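Local coordinates for UDP-N-acetylglucosamine 4,6-dehydratase (Vibrio fischeri, PDB 3PVZ), which binds NAD in a Rossmann-type domain and probably acts as a lyase that dehydrates UDP-N-acetylglucosamine, at residues Lys189-Ala194 / Glu252-Phe257; Ala157-Cys162 / Ala194-Arg199. All blocks are in the same frame, centred on the assembly; numbering follows the deposited sequence.

Interaction 1: Lys189-Ala194 / Glu252-Phe257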
loop_
_atom_site.group_PDB
_atom_site.type_symbol
_atom_site.label_atom_id
_atom_site.label_comp_id
_atom_site.label_asym_id
_atom_site.label_seq_id
_atom_site.Cartn_x
_atom_site.Cartn_y
_atom_site.Cartn_z
ATOM N N LYS A 189 17.274 -10.954 -18.704
ATOM C CA LYS A 189 18.225 -10.379 -17.726
ATOM C C LYS A 189 19.154 -11.382 -17.064
ATOM O O LYS A 189 20.243 -11.024 -16.626
ATOM C CB LYS A 189 17.483 -9.624 -16.628
ATOM C CG LYS A 189 16.944 -8.253 -17.074
ATOM C CD LYS A 189 18.085 -7.370 -17.625
ATOM C CE LYS A 189 17.673 -5.933 -17.883
ATOM N NZ LYS A 189 16.584 -5.815 -18.851
ATOM N N SER A 190 18.711 -12.627 -16.975
ATOM C CA SER A 190 19.521 -13.688 -16.418
ATOM C C SER A 190 20.694 -14.101 -17.298
ATOM O O SER A 190 21.543 -14.823 -16.833
ATOM C CB SER A 190 18.684 -14.919 -16.114
ATOM O OG SER A 190 18.255 -15.535 -17.269
ATOM N N GLU A 191 20.732 -13.652 -18.550
ATOM C CA GLU A 191 21.952 -13.762 -19.382
ATOM C C GLU A 191 23.046 -12.755 -18.957
ATOM O O GLU A 191 24.128 -12.806 -19.508
ATOM C CB GLU A 191 21.609 -13.548 -20.874
ATOM C CG GLU A 191 20.695 -14.654 -21.417
ATOM C CD GLU A 191 20.106 -14.381 -22.794
ATOM O OE1 GLU A 191 20.109 -13.227 -23.237
ATOM O OE2 GLU A 191 19.590 -15.339 -23.420
ATOM N N GLU A 192 22.746 -11.832 -18.024
ATOM C CA GLU A 192 23.731 -10.849 -17.556
ATOM C C GLU A 192 23.975 -10.825 -16.055
ATOM O O GLU A 192 24.955 -10.280 -15.649
ATOM C CB GLU A 192 23.306 -9.445 -17.929
ATOM C CG GLU A 192 23.341 -9.208 -19.419
ATOM C CD GLU A 192 22.920 -7.830 -19.753
ATOM O OE1 GLU A 192 21.799 -7.749 -20.240
ATOM O OE2 GLU A 192 23.679 -6.853 -19.489
ATOM N N ILE A 193 23.056 -11.350 -15.260
ATOM C CA ILE A 193 23.220 -11.417 -13.823
ATOM C C ILE A 193 22.485 -12.656 -13.354
ATOM O O ILE A 193 21.473 -13.027 -13.936
ATOM C CB ILE A 193 22.612 -10.150 -13.137
ATOM C CG1 ILE A 193 22.929 -10.106 -11.635
ATOM C CG2 ILE A 193 21.131 -10.101 -13.344
ATOM C CD1 ILE A 193 22.555 -8.758 -10.955
ATOM N N ALA A 194 23.025 -13.298 -12.323
ATOM C CA ALA A 194 22.356 -14.357 -11.608
ATOM C C ALA A 194 20.995 -13.901 -10.994
ATOM O O ALA A 194 20.944 -12.990 -10.144
ATOM C CB ALA A 194 23.279 -14.912 -10.506
ATOM N N GLU A 252 21.099 -20.770 -7.530
ATOM C CA GLU A 252 21.882 -20.522 -8.707
ATOM C C GLU A 252 21.042 -19.784 -9.721
ATOM O O GLU A 252 19.822 -19.772 -9.621
ATOM C CB GLU A 252 22.404 -21.834 -9.285
ATOM C CG GLU A 252 23.353 -22.519 -8.346
ATOM C CD GLU A 252 23.905 -23.783 -8.952
ATOM O OE1 GLU A 252 24.775 -23.661 -9.841
ATOM O OE2 GLU A 252 23.458 -24.873 -8.551
ATOM N N ASN A 253 21.703 -19.184 -10.709
ATOM C CA ASN A 253 20.999 -18.532 -11.830
ATOM C C ASN A 253 19.893 -19.430 -12.335
ATOM O O ASN A 253 20.160 -20.531 -12.744
ATOM C CB ASN A 253 21.936 -18.153 -13.007
ATOM C CG ASN A 253 21.320 -17.058 -13.923
ATOM O OD1 ASN A 253 20.372 -16.360 -13.534
ATOM N ND2 ASN A 253 21.879 -16.887 -15.122
ATOM N N ARG A 254 18.671 -18.904 -12.313
ATOM C CA ARG A 254 17.437 -19.567 -12.754
ATOM C C ARG A 254 16.786 -20.581 -11.806
ATOM O O ARG A 254 15.811 -21.219 -12.189
ATOM C CB ARG A 254 17.619 -20.216 -14.133
ATOM C CG ARG A 254 18.061 -19.259 -15.174
ATOM C CD ARG A 254 18.158 -19.917 -16.548
ATOM N NE ARG A 254 18.692 -18.887 -17.397
ATOM C CZ ARG A 254 19.972 -18.731 -17.713
ATOM N NH1 ARG A 254 20.874 -19.629 -17.340
ATOM N NH2 ARG A 254 20.333 -17.676 -18.458
ATOM N N ASP A 255 17.265 -20.725 -10.576
ATOM C CA ASP A 255 16.651 -21.677 -9.664
ATOM C C ASP A 255 15.349 -21.069 -9.091
ATOM O O ASP A 255 15.347 -19.891 -8.696
ATOM C CB ASP A 255 17.552 -21.909 -8.483
ATOM C CG ASP A 255 18.656 -22.885 -8.729
ATOM O OD1 ASP A 255 18.768 -23.522 -9.805
ATOM O OD2 ASP A 255 19.407 -23.046 -7.749
ATOM N N ILE A 256 14.270 -21.860 -9.072
ATOM C CA ILE A 256 13.050 -21.528 -8.366
ATOM C C ILE A 256 12.981 -22.431 -7.127
ATOM O O ILE A 256 12.809 -23.656 -7.231
ATOM C CB ILE A 256 11.740 -21.782 -9.175
ATOM C CG1 ILE A 256 11.753 -21.116 -10.556
ATOM C CG2 ILE A 256 10.531 -21.284 -8.370
ATOM C CD1 ILE A 256 10.636 -21.647 -11.477
ATOM N N PHE A 257 13.119 -21.824 -5.960
ATOM C CA PHE A 257 13.033 -22.559 -4.693
ATOM C C PHE A 257 11.567 -22.690 -4.300
ATOM O O PHE A 257 10.777 -21.794 -4.575
ATOM C CB PHE A 257 13.814 -21.822 -3.609
ATOM C CG PHE A 257 15.288 -22.080 -3.634
ATOM C CD1 PHE A 257 15.979 -22.261 -4.842
ATOM C CD2 PHE A 257 16.012 -22.167 -2.438
ATOM C CE1 PHE A 257 17.348 -22.514 -4.854
ATOM C CE2 PHE A 257 17.398 -22.409 -2.446
ATOM C CZ PHE A 257 18.062 -22.583 -3.635
#
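The side-chain amide of Asn253 grips the backbone carbonyl of Ser190, with ND2 2.7 Å from Ser190 O. The contact lies where two neighbouring strands of a Rossmann-type sheet begin. It joins the turn after helix 174-189 to the type II beta turn, Glu252 to Asp255, that leads into strand 255-259. The N-H of Asn253 points well at its acceptor (159°), and Ser190 O lies close to the amide plane. CG of Asn253 stands anti to the backbone N (chi1 -160°), which carries the amide across to 189-194. Its other end, OD1, accepts from Ile195 N, so both ends of the amide are held and its rotation is fixed. OD1 also rests 3.4 Å from Ala194 CA and 3.4 Å from Ser190 CB.

Arg254 reaches the same serine with a chain extended from CG to NE. Its NH2 makes a weak, bent bond to Ser190 OG at 3.2 Å. That hydroxyl is also hydrogen-bonded to Met187 O in the preceding helix. Asn253 ND2 sits 3.4 Å above one face of the Arg254 guanidinium, toward its rim. Glu191 OE2 lies 5.5 Å from Arg254 NH2, too far for an ion pair, and its OE1 bonds to Tyr349 OH. The beta turn is closed by Asp255 N to Glu252 O at 2.9 Å, and Glu252 N meets Asp255 OD2 from above the carboxylate plane.

Interaction 2: Ala157-Cys162 / Ala194-Arg199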
loop_
_atom_site.group_PDB
_atom_site.type_symbol
_atom_site.label_atom_id
_atom_site.label_comp_id
_atom_site.label_asym_id
_atom_site.label_seq_id
_atom_site.Cartn_x
_atom_site.Cartn_y
_atom_site.Cartn_z
ATOM N N ALA A 157 25.910 -5.618 -8.727
ATOM C CA ALA A 157 25.274 -6.615 -7.820
ATOM C C ALA A 157 25.565 -8.024 -8.275
ATOM O O ALA A 157 25.723 -8.263 -9.464
ATOM C CB ALA A 157 23.746 -6.440 -7.774
ATOM N N LYS A 158 25.611 -8.969 -7.351
ATOM C CA LYS A 158 25.915 -10.310 -7.751
ATOM C C LYS A 158 24.686 -11.176 -7.947
ATOM O O LYS A 158 24.783 -12.197 -8.639
ATOM C CB LYS A 158 26.910 -10.975 -6.830
ATOM C CG LYS A 158 26.474 -11.182 -5.459
ATOM C CD LYS A 158 27.504 -12.179 -4.751
ATOM C CE LYS A 158 27.906 -11.685 -3.377
ATOM N NZ LYS A 158 28.284 -12.743 -2.315
ATOM N N LYS A 159 23.544 -10.721 -7.405
ATOM C CA LYS A 159 22.349 -11.541 -7.352
ATOM C C LYS A 159 21.093 -10.708 -7.199
ATOM O O LYS A 159 21.011 -9.792 -6.381
ATOM C CB LYS A 159 22.459 -12.578 -6.216
ATOM C CG LYS A 159 21.270 -13.511 -6.065
ATOM C CD LYS A 159 21.429 -14.649 -7.114
ATOM C CE LYS A 159 20.387 -15.696 -6.975
ATOM N NZ LYS A 159 20.582 -16.485 -5.716
ATOM N N TYR A 160 20.115 -11.039 -8.029
ATOM C CA TYR A 160 18.799 -10.456 -7.929
ATOM C C TYR A 160 17.822 -11.595 -7.620
ATOM O O TYR A 160 17.946 -12.670 -8.132
ATOM C CB TYR A 160 18.441 -9.769 -9.270
ATOM C CG TYR A 160 17.167 -8.955 -9.263
ATOM C CD1 TYR A 160 15.935 -9.554 -9.450
ATOM C CD2 TYR A 160 17.188 -7.571 -9.085
ATOM C CE1 TYR A 160 14.764 -8.800 -9.460
ATOM C CE2 TYR A 160 16.032 -6.828 -9.086
ATOM C CZ TYR A 160 14.813 -7.444 -9.293
ATOM O OH TYR A 160 13.642 -6.697 -9.298
ATOM N N PHE A 161 16.902 -11.344 -6.714
ATOM C CA PHE A 161 15.941 -12.310 -6.272
ATOM C C PHE A 161 14.579 -11.687 -6.424
ATOM O O PHE A 161 14.347 -10.517 -6.040
ATOM C CB PHE A 161 16.162 -12.693 -4.796
ATOM C CG PHE A 161 15.001 -13.412 -4.212
ATOM C CD1 PHE A 161 14.823 -14.788 -4.437
ATOM C CD2 PHE A 161 14.003 -12.722 -3.550
ATOM C CE1 PHE A 161 13.707 -15.442 -3.994
ATOM C CE2 PHE A 161 12.891 -13.394 -3.067
ATOM C CZ PHE A 161 12.750 -14.766 -3.299
ATOM N N CYS A 162 13.646 -12.490 -6.930
ATOM C CA CYS A 162 12.274 -12.050 -6.938
ATOM C C CYS A 162 11.346 -13.261 -6.969
ATOM O O CYS A 162 11.803 -14.371 -6.959
ATOM C CB CYS A 162 12.024 -11.120 -8.126
ATOM S SG CYS A 162 12.311 -11.904 -9.662
ATOM N N ALA A 194 23.025 -13.298 -12.323
ATOM C CA ALA A 194 22.356 -14.357 -11.608
ATOM C C ALA A 194 20.995 -13.901 -10.994
ATOM O O ALA A 194 20.944 -12.990 -10.144
ATOM C CB ALA A 194 23.279 -14.912 -10.506
ATOM N N ILE A 195 19.925 -14.574 -11.417
ATOM C CA ILE A 195 18.579 -14.342 -10.915
ATOM C C ILE A 195 18.015 -15.646 -10.360
ATOM O O ILE A 195 18.028 -16.688 -11.041
ATOM C CB ILE A 195 17.628 -13.845 -12.049
ATOM C CG1 ILE A 195 18.162 -12.552 -12.671
ATOM C CG2 ILE A 195 16.213 -13.591 -11.511
ATOM C CD1 ILE A 195 17.320 -11.986 -13.815
ATOM N N SER A 196 17.512 -15.624 -9.138
ATOM C CA SER A 196 16.804 -16.790 -8.624
ATOM C C SER A 196 15.470 -16.356 -8.036
ATOM O O SER A 196 15.337 -15.197 -7.650
ATOM C CB SER A 196 17.658 -17.547 -7.596
ATOM O OG SER A 196 17.690 -16.936 -6.311
ATOM N N THR A 197 14.496 -17.273 -7.952
ATOM C CA THR A 197 13.181 -16.915 -7.424
ATOM C C THR A 197 12.693 -17.909 -6.365
ATOM O O THR A 197 13.413 -18.817 -5.962
ATOM C CB THR A 197 12.125 -16.810 -8.549
ATOM O OG1 THR A 197 11.884 -18.102 -9.081
ATOM C CG2 THR A 197 12.572 -15.909 -9.715
ATOM N N ALA A 198 11.487 -17.661 -5.861
ATOM C CA ALA A 198 10.767 -18.587 -5.044
ATOM C C ALA A 198 9.322 -18.710 -5.496
ATOM O O ALA A 198 8.751 -17.789 -6.032
ATOM C CB ALA A 198 10.829 -18.183 -3.645
ATOM N N ARG A 199 8.736 -19.867 -5.252
ATOM C CA ARG A 199 7.311 -20.073 -5.456
ATOM C C ARG A 199 6.701 -20.464 -4.112
ATOM O O ARG A 199 7.169 -21.415 -3.450
ATOM C CB ARG A 199 7.133 -21.147 -6.483
ATOM C CG ARG A 199 5.681 -21.534 -6.713
ATOM C CD ARG A 199 5.610 -22.457 -7.930
ATOM N NE ARG A 199 5.788 -21.709 -9.198
ATOM C CZ ARG A 199 6.441 -22.167 -10.266
ATOM N NH1 ARG A 199 6.536 -21.418 -11.355
ATOM N NH2 ARG A 199 6.996 -23.367 -10.251
HETATM O O HOH W 1 25.619 -12.441 -11.063
#
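Strands 159-162 and 194-198 run parallel, their axes 4.9 Å apart at the closest approach and at 24° to each other. The central rungs pair Tyr160 with Ile195 and Phe161 with Ser196. Tyr160 N gives a nearly straight bond to Ala194 O at 3.0 Å. Ser196 N then bonds to Tyr160 O, and Cys162 N to Ser196 O. The last bond of the ladder, Ala198 N to Cys162 O, is weak at 3.5 Å. At the other end a water joins the two segments, donating to Lys158 O and accepting from Ala194 N.

Lys159, Phe161 and Ser196 point to one face of the sheet. The lysine chain bends at chi2 (81°) and chi4 and runs along the neighbouring strand. Its CD lies 3.9 Å from Ala194 CB, and NZ comes to 3.0 Å from Ser196 OG. NZ is bonded to the carbonyls of Ser247, Cys248 and Gly251 around the end of helix 237-250, and Ser196 OG to Ser247 OG. The Phe161 ring leans across the second strand. CE1 lies 3.6 Å from Thr197 C, and CZ touches Ala198 CB, which meets the ring at its edge, in plane. Cys244 and Ser247 of helix 237-250 also touch this ring.

On the opposite face Tyr160 packs against helix 131-154 and bonds through OH to Thr148 OG1. Its CB lies 4.4 Å from Ile195 CG1. Cys162 SG meets the Tyr160 ring at its edge. Thr197 OG1 is bonded to Ser164 OG. Helix 174-189 connects the two strands, making this a beta-alpha-beta unit of the Rossmann-type fold that binds NAD.

The two contacts share Ala194, between the turn of interaction 1 and the strand paired in interaction 2. Strand 194-198 lies between strands 159-163 and 255-259 in the same sheet; interaction 2 pairs it with the first, while interaction 1 joins the turns that precede it and the second. Interaction 2 is buried and rests on a ladder of backbone bonds, with side chains packed on both faces. Interaction 1 is partly buried, farther from the chain centre and away from the annotated sites, and depends on polar side chains reaching backbone and hydroxyl groups. They are coupled directly: Arg254 N lies 2.6 Å from Ile195 O, probably a hydrogen bond, and Ile256 CG1 packs on Thr197 OG1.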